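Local structure of probable zinc protease (Pseudomonas aeruginosa, 4NNZ) at residues F311-T316 and A330-Q335; R269-L274 and K404-Y409. The protein forms one subunit of a heterodimeric, probably zinc-dependent protease that is thought to cleave peptide bonds. All blocks are in the same frame, centred on the assembly; numbering follows the deposited sequence.

Interaction 1 (F311-T316 and A330-Q335); sequences FVLSAT and AGLWKQ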
ATOM      1  N   PHE A 311      17.800  -2.578   3.823  1.00 34.87           N
ATOM      2  CA  PHE A 311      19.166  -2.256   4.130  1.00 35.44           C
ATOM      3  C   PHE A 311      19.450  -0.931   3.510  1.00 34.51           C
ATOM      4  O   PHE A 311      19.390  -0.789   2.346  1.00 33.26           O
ATOM      5  CB  PHE A 311      20.111  -3.288   3.545  1.00 38.05           C
ATOM      6  CG  PHE A 311      21.531  -3.119   3.976  1.00 37.07           C
ATOM      7  CD1 PHE A 311      22.344  -2.207   3.372  1.00 36.49           C
ATOM      8  CD2 PHE A 311      22.043  -3.873   4.982  1.00 37.10           C
ATOM      9  CE1 PHE A 311      23.634  -2.051   3.767  1.00 36.89           C
ATOM     10  CE2 PHE A 311      23.336  -3.724   5.376  1.00 36.26           C
ATOM     11  CZ  PHE A 311      24.129  -2.813   4.771  1.00 35.01           C
ATOM     12  N   VAL A 312      19.770   0.049   4.320  1.00 37.17           N
ATOM     13  CA  VAL A 312      19.779   1.409   3.866  1.00 36.40           C
ATOM     14  C   VAL A 312      21.106   2.120   3.857  1.00 35.11           C
ATOM     15  O   VAL A 312      21.887   1.997   4.729  1.00 36.22           O
ATOM     16  CB  VAL A 312      18.746   2.241   4.619  1.00 35.04           C
ATOM     17  CG1 VAL A 312      18.702   3.639   4.085  1.00 36.47           C
ATOM     18  CG2 VAL A 312      17.395   1.629   4.443  1.00 33.33           C
ATOM     19  N   LEU A 313      21.336   2.878   2.818  1.00 37.15           N
ATOM     20  CA  LEU A 313      22.535   3.650   2.685  1.00 38.78           C
ATOM     21  C   LEU A 313      22.211   5.117   2.530  1.00 41.28           C
ATOM     22  O   LEU A 313      21.294   5.485   1.858  1.00 41.60           O
ATOM     23  CB  LEU A 313      23.320   3.172   1.492  1.00 39.97           C
ATOM     24  CG  LEU A 313      24.213   1.994   1.783  1.00 40.93           C
ATOM     25  CD1 LEU A 313      23.590   0.714   1.307  1.00 41.84           C
ATOM     26  CD2 LEU A 313      25.561   2.198   1.158  1.00 42.53           C
ATOM     27  N   SER A 314      22.966   5.949   3.207  1.00 41.21           N
ATOM     28  CA  SER A 314      22.805   7.369   3.108  1.00 41.06           C
ATOM     29  C   SER A 314      24.119   8.095   2.885  1.00 40.23           C
ATOM     30  O   SER A 314      25.038   7.918   3.631  1.00 39.93           O
ATOM     31  CB  SER A 314      22.198   7.841   4.386  1.00 40.08           C
ATOM     32  OG  SER A 314      21.151   8.685   4.124  1.00 44.87           O
ATOM     33  N   ALA A 315      24.208   8.909   1.865  1.00 39.74           N
ATOM     34  CA  ALA A 315      25.399   9.681   1.677  1.00 40.19           C
ATOM     35  C   ALA A 315      25.048  11.032   1.180  1.00 40.70           C
ATOM     36  O   ALA A 315      24.098  11.188   0.500  1.00 42.29           O
ATOM     37  CB  ALA A 315      26.318   8.995   0.703  1.00 38.22           C
ATOM     38  N   THR A 316      25.836  12.009   1.527  1.00 43.86           N
ATOM     39  CA  THR A 316      25.679  13.304   0.956  1.00 45.74           C
ATOM     40  C   THR A 316      26.973  13.593   0.238  1.00 44.98           C
ATOM     41  O   THR A 316      28.008  13.137   0.645  1.00 45.40           O
ATOM     42  CB  THR A 316      25.299  14.354   1.998  1.00 46.79           C
ATOM     43  OG1 THR A 316      26.422  14.654   2.797  1.00 51.80           O
ATOM     44  CG2 THR A 316      24.247  13.832   2.886  1.00 48.43           C
ATOM     45  N   ALA A 330      27.878   5.795  -7.896  1.00 40.76           N
ATOM     46  CA  ALA A 330      28.916   5.016  -8.506  1.00 39.79           C
ATOM     47  C   ALA A 330      29.917   4.554  -7.500  1.00 40.31           C
ATOM     48  O   ALA A 330      30.396   3.460  -7.573  1.00 38.75           O
ATOM     49  CB  ALA A 330      29.598   5.815  -9.567  1.00 39.77           C
ATOM     50  N   GLY A 331      30.262   5.423  -6.578  1.00 40.74           N
ATOM     51  CA  GLY A 331      31.121   5.077  -5.485  1.00 40.47           C
ATOM     52  C   GLY A 331      30.589   4.063  -4.505  1.00 47.53           C
ATOM     53  O   GLY A 331      31.310   3.222  -4.064  1.00 54.20           O
ATOM     54  N   LEU A 332      29.336   4.162  -4.137  1.00 45.84           N
ATOM     55  CA  LEU A 332      28.733   3.180  -3.287  1.00 45.21           C
ATOM     56  C   LEU A 332      28.662   1.811  -3.915  1.00 47.10           C
ATOM     57  O   LEU A 332      28.892   0.837  -3.256  1.00 50.79           O
ATOM     58  CB  LEU A 332      27.359   3.637  -2.853  1.00 45.41           C
ATOM     59  CG  LEU A 332      27.390   4.823  -1.913  1.00 47.57           C
ATOM     60  CD1 LEU A 332      26.060   5.508  -1.829  1.00 52.93           C
ATOM     61  CD2 LEU A 332      27.867   4.463  -0.535  1.00 45.70           C
ATOM     62  N   TRP A 333      28.334   1.731  -5.185  1.00 46.48           N
ATOM     63  CA  TRP A 333      28.260   0.455  -5.849  1.00 44.17           C
ATOM     64  C   TRP A 333      29.622  -0.189  -5.856  1.00 43.29           C
ATOM     65  O   TRP A 333      29.736  -1.367  -5.709  1.00 44.35           O
ATOM     66  CB  TRP A 333      27.699   0.586  -7.250  1.00 43.82           C
ATOM     67  CG  TRP A 333      26.224   0.430  -7.356  1.00 44.47           C
ATOM     68  CD1 TRP A 333      25.362   1.362  -7.761  1.00 43.40           C
ATOM     69  CD2 TRP A 333      25.449  -0.726  -7.073  1.00 42.28           C
ATOM     70  NE1 TRP A 333      24.109   0.889  -7.742  1.00 42.31           N
ATOM     71  CE2 TRP A 333      24.135  -0.402  -7.324  1.00 41.65           C
ATOM     72  CE3 TRP A 333      25.746  -2.002  -6.633  1.00 43.99           C
ATOM     73  CZ2 TRP A 333      23.120  -1.293  -7.151  1.00 43.52           C
ATOM     74  CZ3 TRP A 333      24.743  -2.874  -6.459  1.00 44.55           C
ATOM     75  CH2 TRP A 333      23.446  -2.528  -6.718  1.00 46.19           C
ATOM     76  N   LYS A 334      30.657   0.603  -5.991  1.00 42.58           N
ATOM     77  CA  LYS A 334      31.990   0.082  -5.998  1.00 46.66           C
ATOM     78  C   LYS A 334      32.315  -0.592  -4.701  1.00 45.64           C
ATOM     79  O   LYS A 334      32.876  -1.646  -4.679  1.00 47.13           O
ATOM     80  CB  LYS A 334      32.961   1.220  -6.188  1.00 51.75           C
ATOM     81  CG  LYS A 334      33.924   1.021  -7.321  1.00 56.87           C
ATOM     82  CD  LYS A 334      35.090   1.978  -7.224  1.00 64.96           C
ATOM     83  CE  LYS A 334      36.267   1.383  -6.470  1.00 65.14           C
ATOM     84  NZ  LYS A 334      37.556   1.535  -7.188  1.00 61.24           N
ATOM     85  N   GLN A 335      31.971   0.041  -3.613  1.00 42.52           N
ATOM     86  CA  GLN A 335      32.138  -0.546  -2.318  1.00 43.12           C
ATOM     87  C   GLN A 335      31.296  -1.769  -2.086  1.00 42.70           C
ATOM     88  O   GLN A 335      31.730  -2.684  -1.471  1.00 45.83           O
ATOM     89  CB  GLN A 335      31.889   0.498  -1.259  1.00 45.40           C
ATOM     90  CG  GLN A 335      32.810   1.675  -1.406  1.00 48.69           C
ATOM     91  CD  GLN A 335      34.255   1.260  -1.478  1.00 49.84           C
ATOM     92  OE1 GLN A 335      34.674   0.387  -0.755  1.00 51.87           O
ATOM     93  NE2 GLN A 335      35.011   1.876  -2.355  1.00 45.38           N
TER
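Leu-313 on strand 309-317 faces Leu-332 on helix 325-341 with their CA atoms 8.6 Å apart, so the helix lies against one face of the sheet and shares none of its backbone hydrogen bonding. Leu-313 and Ala-315 point their CB atoms toward the helix, and Ser-314 between them points away. The two leucines meet tip to tip, CD2 of Leu-313 lying 3.6 Å from CD2 of Leu-332. In both, CG stands beside the backbone N and anti to the carbonyl carbon (chi1 -85° in Leu-313, -69° in Leu-332), which carries one branch of each, CD2, to the other leucine. The second branch of Leu-332 turns to Ala-315, its CD1 resting 4.3 Å from Ala-315 CB. One leucine thus spans two strand positions, a long side chain at one and a bare methyl at the other. The other branch of Leu-313, CD1, sits in plane at the edge of the Phe-311 ring. Strand 309-317 is held on its two sides by antiparallel backbone bonds, Leu-313 pairing with Met-249 and Ser-314 with Ser-298. Leu-332 also touches Leu-247 and Met-249 of strand 246-253 and reaches Leu-283 and Leu-287 of helix 282-288. A helix is thus packed on one face of the five-stranded mixed sheet, the alpha/beta layering of the M16 domain. All three touching residues are buried and wholly apolar, so the contact rests on van der Waals packing and exclusion of water; leucine supplies reach from the helix, while the small alanine leaves room beside Leu-313 for the second methyl of Leu-332.

Interaction 2 (R269-L274 and K404-Y409); sequences RLIGAL and KAARTY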
ATOM      1  N   ARG A 269      23.731  -7.595   9.204  1.00 39.59           N
ATOM      2  CA  ARG A 269      24.000  -6.698  10.291  1.00 39.99           C
ATOM      3  C   ARG A 269      25.461  -6.376  10.352  1.00 41.04           C
ATOM      4  O   ARG A 269      25.839  -5.251  10.513  1.00 42.33           O
ATOM      5  CB  ARG A 269      23.550  -7.337  11.582  1.00 40.52           C
ATOM      6  CG  ARG A 269      22.209  -7.990  11.437  1.00 41.95           C
ATOM      7  CD  ARG A 269      21.758  -8.680  12.687  1.00 44.32           C
ATOM      8  NE  ARG A 269      22.028  -7.919  13.881  1.00 44.22           N
ATOM      9  CZ  ARG A 269      21.973  -8.417  15.098  1.00 46.29           C
ATOM     10  NH1 ARG A 269      21.666  -9.663  15.276  1.00 50.47           N
ATOM     11  NH2 ARG A 269      22.222  -7.670  16.131  1.00 48.02           N
ATOM     12  N   LEU A 270      26.270  -7.395  10.190  1.00 41.70           N
ATOM     13  CA  LEU A 270      27.690  -7.277  10.159  1.00 40.30           C
ATOM     14  C   LEU A 270      28.139  -6.427   8.988  1.00 42.62           C
ATOM     15  O   LEU A 270      29.068  -5.682   9.107  1.00 45.36           O
ATOM     16  CB  LEU A 270      28.320  -8.665  10.095  1.00 46.48           C
ATOM     17  CG  LEU A 270      29.047  -9.288  11.280  1.00 47.47           C
ATOM     18  CD1 LEU A 270      30.016  -8.333  11.905  1.00 49.75           C
ATOM     19  CD2 LEU A 270      28.090  -9.769  12.336  1.00 50.55           C
ATOM     20  N   ILE A 271      27.484  -6.532   7.852  1.00 40.34           N
ATOM     21  CA  ILE A 271      27.850  -5.725   6.708  1.00 40.73           C
ATOM     22  C   ILE A 271      27.648  -4.255   6.977  1.00 40.77           C
ATOM     23  O   ILE A 271      28.436  -3.449   6.550  1.00 42.90           O
ATOM     24  CB  ILE A 271      27.137  -6.178   5.418  1.00 40.62           C
ATOM     25  CG1 ILE A 271      27.777  -7.424   4.872  1.00 41.71           C
ATOM     26  CG2 ILE A 271      27.233  -5.161   4.311  1.00 39.10           C
ATOM     27  CD1 ILE A 271      26.864  -8.207   3.984  1.00 40.36           C
ATOM     28  N   GLY A 272      26.591  -3.909   7.678  1.00 38.42           N
ATOM     29  CA  GLY A 272      26.379  -2.534   8.003  1.00 39.22           C
ATOM     30  C   GLY A 272      27.476  -1.978   8.849  1.00 39.11           C
ATOM     31  O   GLY A 272      27.903  -0.893   8.661  1.00 36.35           O
ATOM     32  N   ALA A 273      27.910  -2.759   9.804  1.00 40.07           N
ATOM     33  CA  ALA A 273      28.973  -2.382  10.685  1.00 44.35           C
ATOM     34  C   ALA A 273      30.280  -2.201   9.957  1.00 42.72           C
ATOM     35  O   ALA A 273      31.040  -1.332  10.264  1.00 47.11           O
ATOM     36  CB  ALA A 273      29.088  -3.378  11.806  1.00 44.30           C
ATOM     37  N   LEU A 274      30.534  -3.044   8.988  1.00 42.94           N
ATOM     38  CA  LEU A 274      31.698  -2.924   8.165  1.00 46.54           C
ATOM     39  C   LEU A 274      31.707  -1.655   7.353  1.00 46.16           C
ATOM     40  O   LEU A 274      32.730  -1.117   7.065  1.00 41.29           O
ATOM     41  CB  LEU A 274      31.789  -4.097   7.211  1.00 46.88           C
ATOM     42  CG  LEU A 274      32.281  -5.431   7.715  1.00 52.37           C
ATOM     43  CD1 LEU A 274      31.803  -6.483   6.753  1.00 55.84           C
ATOM     44  CD2 LEU A 274      33.788  -5.482   7.852  1.00 51.21           C
ATOM     45  N   LYS A 404      28.523 -14.002   0.622  1.00 55.52           N
ATOM     46  CA  LYS A 404      27.326 -14.572   0.071  1.00 59.75           C
ATOM     47  C   LYS A 404      26.114 -13.699   0.205  1.00 58.47           C
ATOM     48  O   LYS A 404      25.362 -13.593  -0.707  1.00 65.80           O
ATOM     49  CB  LYS A 404      27.067 -15.895   0.744  1.00 65.20           C
ATOM     50  CG  LYS A 404      26.177 -16.838  -0.014  1.00 75.01           C
ATOM     51  CD  LYS A 404      25.642 -17.916   0.905  1.00 78.30           C
ATOM     52  CE  LYS A 404      24.183 -17.687   1.221  1.00 79.87           C
ATOM     53  NZ  LYS A 404      23.963 -16.447   2.004  1.00 83.67           N
ATOM     54  N   ALA A 405      25.909 -13.083   1.347  1.00 54.24           N
ATOM     55  CA  ALA A 405      24.779 -12.196   1.511  1.00 49.48           C
ATOM     56  C   ALA A 405      24.856 -11.002   0.599  1.00 49.75           C
ATOM     57  O   ALA A 405      23.861 -10.583   0.071  1.00 48.39           O
ATOM     58  CB  ALA A 405      24.640 -11.754   2.949  1.00 49.15           C
ATOM     59  N   ALA A 406      26.045 -10.453   0.432  1.00 48.35           N
ATOM     60  CA  ALA A 406      26.247  -9.309  -0.437  1.00 45.36           C
ATOM     61  C   ALA A 406      25.954  -9.602  -1.871  1.00 44.53           C
ATOM     62  O   ALA A 406      25.459  -8.775  -2.568  1.00 42.25           O
ATOM     63  CB  ALA A 406      27.645  -8.783  -0.304  1.00 45.24           C
ATOM     64  N   ARG A 407      26.329 -10.776  -2.320  1.00 44.21           N
ATOM     65  CA  ARG A 407      26.046 -11.162  -3.669  1.00 49.99           C
ATOM     66  C   ARG A 407      24.587 -11.312  -3.909  1.00 45.96           C
ATOM     67  O   ARG A 407      24.106 -11.051  -4.977  1.00 43.73           O
ATOM     68  CB  ARG A 407      26.703 -12.470  -3.999  1.00 58.49           C
ATOM     69  CG  ARG A 407      28.183 -12.401  -4.233  1.00 66.19           C
ATOM     70  CD  ARG A 407      28.745 -13.790  -4.116  1.00 74.31           C
ATOM     71  NE  ARG A 407      28.374 -14.555  -5.281  1.00 79.18           N
ATOM     72  CZ  ARG A 407      28.815 -14.271  -6.493  1.00 92.69           C
ATOM     73  NH1 ARG A 407      29.653 -13.252  -6.656  1.00 90.39           N
ATOM     74  NH2 ARG A 407      28.431 -14.999  -7.535  1.00 89.18           N
ATOM     75  N   THR A 408      23.921 -11.878  -2.933  1.00 44.49           N
ATOM     76  CA  THR A 408      22.519 -12.108  -3.003  1.00 41.76           C
ATOM     77  C   THR A 408      21.696 -10.854  -2.997  1.00 41.64           C
ATOM     78  O   THR A 408      20.806 -10.714  -3.775  1.00 46.06           O
ATOM     79  CB  THR A 408      22.108 -13.032  -1.864  1.00 46.52           C
ATOM     80  OG1 THR A 408      22.919 -14.193  -1.916  1.00 50.52           O
ATOM     81  CG2 THR A 408      20.706 -13.460  -1.980  1.00 46.17           C
ATOM     82  N   TYR A 409      21.987  -9.945  -2.093  1.00 42.36           N
ATOM     83  CA  TYR A 409      21.088  -8.843  -1.858  1.00 39.42           C
ATOM     84  C   TYR A 409      21.377  -7.502  -2.479  1.00 38.42           C
ATOM     85  O   TYR A 409      20.476  -6.753  -2.711  1.00 36.93           O
ATOM     86  CB  TYR A 409      20.799  -8.725  -0.388  1.00 39.28           C
ATOM     87  CG  TYR A 409      20.108  -9.932   0.129  1.00 39.38           C
ATOM     88  CD1 TYR A 409      18.805 -10.178  -0.182  1.00 42.07           C
ATOM     89  CD2 TYR A 409      20.764 -10.839   0.903  1.00 40.12           C
ATOM     90  CE1 TYR A 409      18.168 -11.294   0.276  1.00 42.14           C
ATOM     91  CE2 TYR A 409      20.139 -11.952   1.366  1.00 43.06           C
ATOM     92  CZ  TYR A 409      18.844 -12.172   1.050  1.00 43.44           C
ATOM     93  OH  TYR A 409      18.227 -13.283   1.502  1.00 44.34           O
TER
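Ile-271 packs on Ala-405 and Ala-406, about one turn before the ring of Tyr-409, which carries CG2 of Thr-408 over the centre of one face, 3.7 Å above its plane, and whose hydroxyl makes a weak hydrogen bond to Glu-264 of helix 262-276. Across the contact, one methyl does the touching. CD1 of Ile-271 lies 4.3 Å from CB of Ala-405 and 4.4 Å from CB of Ala-406, close to both neighbours at once. It gets there because CD1 extends away from CA (chi2 157°), carrying the branch from helix 262-276 across to helix 399-409. This buried helix-helix contact is joined by a third helix, 325-341, whose Leu-339 touches both Ile-271 and Ala-406. On the far helix, Thr-408 turns back on its own turn: OG1 bonds to Lys-404 O at 2.8 Å, tilted 29° from the carbonyl plane, while Thr-408 N reaches the same oxygen from the opposite face. Two donors therefore share this carbonyl, and the threonine hydroxyl is satisfied inside the helix. The helix-to-helix contact itself is purely apolar: the alanines offer a low surface, the longer isoleucine reaches over to their methyls, and dispersion with burial from water supplies the attraction.

The centres of interactions 1 and 2 are about 13 Å apart, and the two meet directly through Phe-311. Its CZ lies 3.9 Å from Ile-271 CG2, and also 3.9 Å from Gly-272 CA, where the lack of a side chain leaves the helix backbone accessible to the ring. Along the chain, 311-316 and 330-335 are nested within the span closed by 269-274 and 404-409. Helix 325-341 supplies Leu-332 to interaction 1 and, further along, borders interaction 2. The helices of both contacts belong to the layer packed on the sheet that holds strand 309-317. The HxxEH sequence expected to bind zinc, as in active M16 peptidases, is in helix 49-56, in neither contact.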